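Local coordinates for ABC transporter, substrate binding protein (Mannopine) (Agrobacterium fabrum, PDB 5L9S) that serves as the periplasmic substrate-binding protein of an ABC transporter, probably delivering mannopine for uptake, here in its open form without ligand, at residues W149-A153 and A174-L178; D129-L133 and K177-L181. All coordinates share one frame; numbering follows the deposited sequence.

Interaction 1: residues W149-A153 and A174-L178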
loop_
_atom_site.group_PDB
_atom_site.type_symbol
_atom_site.label_atom_id
_atom_site.label_comp_id
_atom_site.label_asym_id
_atom_site.label_seq_id
_atom_site.Cartn_x
_atom_site.Cartn_y
_atom_site.Cartn_z
ATOM N N TRP A 149 9.499 -9.556 0.603
ATOM C CA TRP A 149 9.203 -9.443 2.029
ATOM C C TRP A 149 7.797 -9.936 2.436
ATOM O O TRP A 149 7.679 -10.570 3.496
ATOM C CB TRP A 149 9.494 -8.033 2.574
ATOM C CG TRP A 149 8.493 -6.961 2.251
ATOM C CD1 TRP A 149 8.546 -6.057 1.221
ATOM C CD2 TRP A 149 7.306 -6.647 3.002
ATOM N NE1 TRP A 149 7.460 -5.215 1.274
ATOM C CE2 TRP A 149 6.684 -5.552 2.362
ATOM C CE3 TRP A 149 6.693 -7.202 4.148
ATOM C CZ2 TRP A 149 5.520 -4.966 2.863
ATOM C CZ3 TRP A 149 5.532 -6.625 4.631
ATOM C CH2 TRP A 149 4.981 -5.500 4.016
ATOM N N ARG A 150 6.747 -9.665 1.600
ATOM C CA ARG A 150 5.372 -10.095 1.873
ATOM C C ARG A 150 5.202 -11.600 1.683
ATOM O O ARG A 150 4.352 -12.200 2.315
ATOM C CB ARG A 150 4.388 -9.369 0.966
ATOM C CG ARG A 150 4.035 -7.951 1.361
ATOM C CD ARG A 150 3.014 -7.580 0.344
ATOM N NE ARG A 150 3.157 -6.245 -0.234
ATOM C CZ ARG A 150 4.090 -5.875 -1.097
ATOM N NH1 ARG A 150 5.070 -6.712 -1.428
ATOM N NH2 ARG A 150 4.096 -4.649 -1.584
ATOM N N VAL A 151 5.952 -12.197 0.762
ATOM C CA VAL A 151 5.913 -13.644 0.520
ATOM C C VAL A 151 6.576 -14.351 1.732
ATOM O O VAL A 151 6.037 -15.338 2.241
ATOM C CB VAL A 151 6.565 -14.025 -0.840
ATOM C CG1 VAL A 151 6.754 -15.525 -0.980
ATOM C CG2 VAL A 151 5.731 -13.503 -1.997
ATOM N N LEU A 152 7.718 -13.810 2.199
ATOM C CA LEU A 152 8.484 -14.271 3.355
ATOM C C LEU A 152 7.702 -14.117 4.654
ATOM O O LEU A 152 7.623 -15.067 5.431
ATOM C CB LEU A 152 9.831 -13.513 3.427
ATOM C CG LEU A 152 10.830 -13.767 2.262
ATOM C CD1 LEU A 152 12.091 -12.955 2.445
ATOM C CD2 LEU A 152 11.204 -15.232 2.155
ATOM N N ALA A 153 7.083 -12.933 4.869
ATOM C CA ALA A 153 6.211 -12.660 6.017
ATOM C C ALA A 153 4.952 -13.571 6.014
ATOM O O ALA A 153 4.546 -14.001 7.092
ATOM C CB ALA A 153 5.824 -11.187 6.057
ATOM N N ALA A 174 11.689 -18.385 6.975
ATOM C CA ALA A 174 10.752 -18.030 5.906
ATOM C C ALA A 174 11.000 -18.825 4.609
ATOM O O ALA A 174 10.034 -19.319 4.008
ATOM C CB ALA A 174 10.807 -16.546 5.639
ATOM N N PHE A 175 12.289 -19.010 4.226
ATOM C CA PHE A 175 12.678 -19.786 3.042
ATOM C C PHE A 175 12.476 -21.275 3.232
ATOM O O PHE A 175 12.119 -21.956 2.268
ATOM C CB PHE A 175 14.107 -19.482 2.609
ATOM C CG PHE A 175 14.224 -18.270 1.715
ATOM C CD1 PHE A 175 13.723 -18.290 0.420
ATOM C CD2 PHE A 175 14.853 -17.117 2.162
ATOM C CE1 PHE A 175 13.850 -17.180 -0.411
ATOM C CE2 PHE A 175 14.989 -16.008 1.325
ATOM C CZ PHE A 175 14.501 -16.053 0.039
ATOM N N ARG A 176 12.688 -21.774 4.478
ATOM C CA ARG A 176 12.494 -23.173 4.886
ATOM C C ARG A 176 10.999 -23.517 4.696
ATOM O O ARG A 176 10.678 -24.549 4.100
ATOM C CB ARG A 176 12.886 -23.338 6.367
ATOM C CG ARG A 176 13.896 -24.419 6.702
ATOM C CD ARG A 176 14.163 -24.393 8.213
ATOM N NE ARG A 176 15.138 -23.361 8.518
ATOM C CZ ARG A 176 15.174 -22.570 9.591
ATOM N NH1 ARG A 176 14.237 -22.662 10.534
ATOM N NH2 ARG A 176 16.141 -21.677 9.724
ATOM N N LYS A 177 10.098 -22.613 5.152
ATOM C CA LYS A 177 8.652 -22.769 5.022
ATOM C C LYS A 177 8.215 -22.733 3.550
ATOM O O LYS A 177 7.410 -23.586 3.144
ATOM C CB LYS A 177 7.885 -21.737 5.880
ATOM C CG LYS A 177 6.365 -21.995 6.037
ATOM C CD LYS A 177 6.034 -23.169 6.971
ATOM C CE LYS A 177 4.558 -23.390 7.157
ATOM N NZ LYS A 177 4.277 -24.705 7.791
ATOM N N LEU A 178 8.772 -21.774 2.747
ATOM C CA LEU A 178 8.473 -21.639 1.318
ATOM C C LEU A 178 8.785 -22.872 0.518
ATOM O O LEU A 178 8.037 -23.163 -0.408
ATOM C CB LEU A 178 9.148 -20.436 0.685
ATOM C CG LEU A 178 8.308 -19.192 0.700
ATOM C CD1 LEU A 178 9.150 -17.968 0.477
ATOM C CD2 LEU A 178 7.163 -19.281 -0.311
#
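L152 of helix 149-158 reaches across to A174, F175 and L178 of helix 171-181, and its side chain can be followed atom by atom. CB lies 3.9 Å from the CB of A174, the first apolar meeting. L152 CB does not itself point at the partner, but with CG anti to the carbonyl carbon and beside the backbone N (chi1 -65°) the tip swings toward helix 171-181 and brings CD2 to it. That methyl stands 3.7 Å from A174 CB and 3.8 Å from L178 CD1. It also rides over the face of the F175 ring, 3.9 Å from the centroid and only 9° off the ring normal, so this is a well-centred CH-pi contact. One methyl thus meets three residues of the opposing helix.

V151 adds a second point. Its CG1 is 3.7 Å from CD1 of L178 and nearly as close to CD2, so the valine methyl meets both ends of the leucine fork, the two side chains crossing at about a right angle. A174 CB, which points at the partner helix, comes within 3.5 Å of L152 O, and here the CA atoms of L152 and A174 are 5.1 Å apart. No hydrogen bond joins the segments; apolar contact carries the interface.

The short helical axes approach to 9.6 Å at 76°, close to perpendicular. Helix 307-325 completes the cluster: W321 touches both V151 and F175, and the W324 ring meets that of F175. Behind helix 149-158, W149, R150 and A153 pack on strand 224-240.

Interaction 2: residues D129-L133 and K177-L181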
loop_
_atom_site.group_PDB
_atom_site.type_symbol
_atom_site.label_atom_id
_atom_site.label_comp_id
_atom_site.label_asym_id
_atom_site.label_seq_id
_atom_site.Cartn_x
_atom_site.Cartn_y
_atom_site.Cartn_z
ATOM N N ASP A 129 -3.392 -21.839 6.291
ATOM C CA ASP A 129 -4.273 -22.610 5.422
ATOM C C ASP A 129 -3.736 -22.660 3.988
ATOM O O ASP A 129 -3.915 -23.673 3.314
ATOM C CB ASP A 129 -5.687 -22.036 5.445
ATOM C CG ASP A 129 -6.453 -22.118 6.755
ATOM O OD1 ASP A 129 -6.120 -23.013 7.609
ATOM O OD2 ASP A 129 -7.431 -21.353 6.907
ATOM N N MET A 130 -3.037 -21.591 3.538
ATOM C CA MET A 130 -2.395 -21.565 2.210
ATOM C C MET A 130 -1.351 -22.699 2.129
ATOM O O MET A 130 -1.190 -23.319 1.079
ATOM C CB MET A 130 -1.761 -20.185 1.926
ATOM C CG MET A 130 -1.068 -20.087 0.574
ATOM S SD MET A 130 -1.200 -18.452 -0.153
ATOM C CE MET A 130 -0.532 -18.715 -1.661
ATOM N N TRP A 131 -0.718 -23.026 3.263
ATOM C CA TRP A 131 0.269 -24.102 3.346
ATOM C C TRP A 131 -0.367 -25.475 3.629
ATOM O O TRP A 131 0.342 -26.481 3.659
ATOM C CB TRP A 131 1.303 -23.779 4.422
ATOM C CG TRP A 131 2.566 -23.187 3.878
ATOM C CD1 TRP A 131 3.766 -23.819 3.698
ATOM C CD2 TRP A 131 2.754 -21.831 3.441
ATOM N NE1 TRP A 131 4.692 -22.938 3.186
ATOM C CE2 TRP A 131 4.099 -21.709 3.022
ATOM C CE3 TRP A 131 1.910 -20.712 3.340
ATOM C CZ2 TRP A 131 4.619 -20.511 2.523
ATOM C CZ3 TRP A 131 2.429 -19.521 2.853
ATOM C CH2 TRP A 131 3.764 -19.434 2.438
ATOM N N ASP A 132 -1.689 -25.518 3.855
ATOM C CA ASP A 132 -2.427 -26.743 4.189
ATOM C C ASP A 132 -3.086 -27.337 2.934
ATOM O O ASP A 132 -4.267 -27.128 2.682
ATOM C CB ASP A 132 -3.460 -26.409 5.283
ATOM C CG ASP A 132 -4.017 -27.547 6.093
ATOM O OD1 ASP A 132 -4.019 -28.680 5.590
ATOM O OD2 ASP A 132 -4.495 -27.286 7.229
ATOM N N LEU A 133 -2.297 -28.082 2.147
ATOM C CA LEU A 133 -2.718 -28.733 0.893
ATOM C C LEU A 133 -3.660 -29.904 1.117
ATOM O O LEU A 133 -4.436 -30.253 0.210
ATOM C CB LEU A 133 -1.502 -29.187 0.083
ATOM C CG LEU A 133 -0.560 -28.078 -0.332
ATOM C CD1 LEU A 133 0.830 -28.612 -0.513
ATOM C CD2 LEU A 133 -1.075 -27.336 -1.553
ATOM N N LYS A 177 10.098 -22.613 5.152
ATOM C CA LYS A 177 8.652 -22.769 5.022
ATOM C C LYS A 177 8.215 -22.733 3.550
ATOM O O LYS A 177 7.410 -23.586 3.144
ATOM C CB LYS A 177 7.885 -21.737 5.880
ATOM C CG LYS A 177 6.365 -21.995 6.037
ATOM C CD LYS A 177 6.034 -23.169 6.971
ATOM C CE LYS A 177 4.558 -23.390 7.157
ATOM N NZ LYS A 177 4.277 -24.705 7.791
ATOM N N LEU A 178 8.772 -21.774 2.747
ATOM C CA LEU A 178 8.473 -21.639 1.318
ATOM C C LEU A 178 8.785 -22.872 0.518
ATOM O O LEU A 178 8.037 -23.163 -0.408
ATOM C CB LEU A 178 9.148 -20.436 0.685
ATOM C CG LEU A 178 8.308 -19.192 0.700
ATOM C CD1 LEU A 178 9.150 -17.968 0.477
ATOM C CD2 LEU A 178 7.163 -19.281 -0.311
ATOM N N ASP A 179 9.876 -23.604 0.874
ATOM C CA ASP A 179 10.312 -24.844 0.215
ATOM C C ASP A 179 9.248 -25.947 0.310
ATOM O O ASP A 179 9.066 -26.692 -0.655
ATOM C CB ASP A 179 11.690 -25.323 0.749
ATOM C CG ASP A 179 12.926 -24.545 0.277
ATOM O OD1 ASP A 179 13.040 -24.283 -0.951
ATOM O OD2 ASP A 179 13.824 -24.285 1.121
ATOM N N GLU A 180 8.511 -26.014 1.447
ATOM C CA GLU A 180 7.428 -26.978 1.681
ATOM C C GLU A 180 6.284 -26.783 0.685
ATOM O O GLU A 180 5.637 -27.762 0.296
ATOM C CB GLU A 180 6.837 -26.821 3.088
ATOM C CG GLU A 180 7.784 -27.097 4.237
ATOM C CD GLU A 180 7.144 -26.985 5.610
ATOM O OE1 GLU A 180 7.905 -26.896 6.601
ATOM O OE2 GLU A 180 5.891 -26.978 5.700
ATOM N N LEU A 181 6.035 -25.524 0.288
ATOM C CA LEU A 181 4.944 -25.154 -0.604
ATOM C C LEU A 181 5.311 -25.024 -2.086
ATOM O O LEU A 181 4.439 -25.232 -2.931
ATOM C CB LEU A 181 4.302 -23.842 -0.101
ATOM C CG LEU A 181 2.901 -23.497 -0.611
ATOM C CD1 LEU A 181 1.865 -24.557 -0.191
ATOM C CD2 LEU A 181 2.486 -22.121 -0.131
#
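W131, in segment 129-133, lies between K177 and L181 of helix 171-181, gripped by one hydrogen bond and by apolar groups on both ring faces.

The hydrogen bond runs from W131 NE1 to the backbone O of K177, 2.8 Å long with an N-H...O angle of 162°. The oxygen lies at the edge of the indole, close to its plane, whereas the donor stands above the carbonyl plane, 62° out of it. Together with the packed faces, this helps hold the rotation of the indole, and its polar N-H is satisfied by the K177 carbonyl.

The CH-pi contacts take the two faces. L181 CD2 sits over the six-membered ring, 3.5 Å from its centroid and near the normal. From the opposite face comes the aliphatic part of K177: CG is 3.4 Å from W131 NE1, and CE lies over the five-membered ring at 3.9 Å from its centroid. With CG anti to the backbone N (chi1 -168°) and a bend at chi2, the lysine chain is laid across the indole.

Beyond it, K177 NZ forms a long, weak salt bridge to E180 OE2 at 3.5 Å, and another weak ion pair with D159.

Purely apolar contacts finish the set. L181 CD1 approaches L133 CD1 to 4.2 Å, while M130 CG meets L181 CD2 at a similar distance; L178 CD2 comes obliquely to 4.0 Å from W131 CZ2, and F142 of strand 140-143 touches L181. R140 touches L181 and L133 and hydrogen-bonds M130 O through NH1.

A tryptophan ring held between aliphatic chains, with its N-H on a helix carbonyl, here ties segment 129-133 to the helix that precedes strand 185-189, in the helix-and-parallel-strand layering of a periplasmic binding protein lobe.

Both interactions use helix 171-181, and their centres lie 10 Å apart. Interaction 1 joins this helix to helix 149-158 with residues that are all buried, and its chemistry is wholly apolar, with no hydrogen bond between the segments. Interaction 2 lies further from the chain's centre, on segment 177-181 of the same helix, and is only partly buried: a side-chain-to-backbone bond joins the apolar contacts, and a charged pair lies at its edge. L178 takes part in both: CD1 meets V151 and L152, while CD2 meets V151 and also reaches W131 CZ2. Segment 129-133 and helix 149-158 are thus held by overlapping parts of one helix.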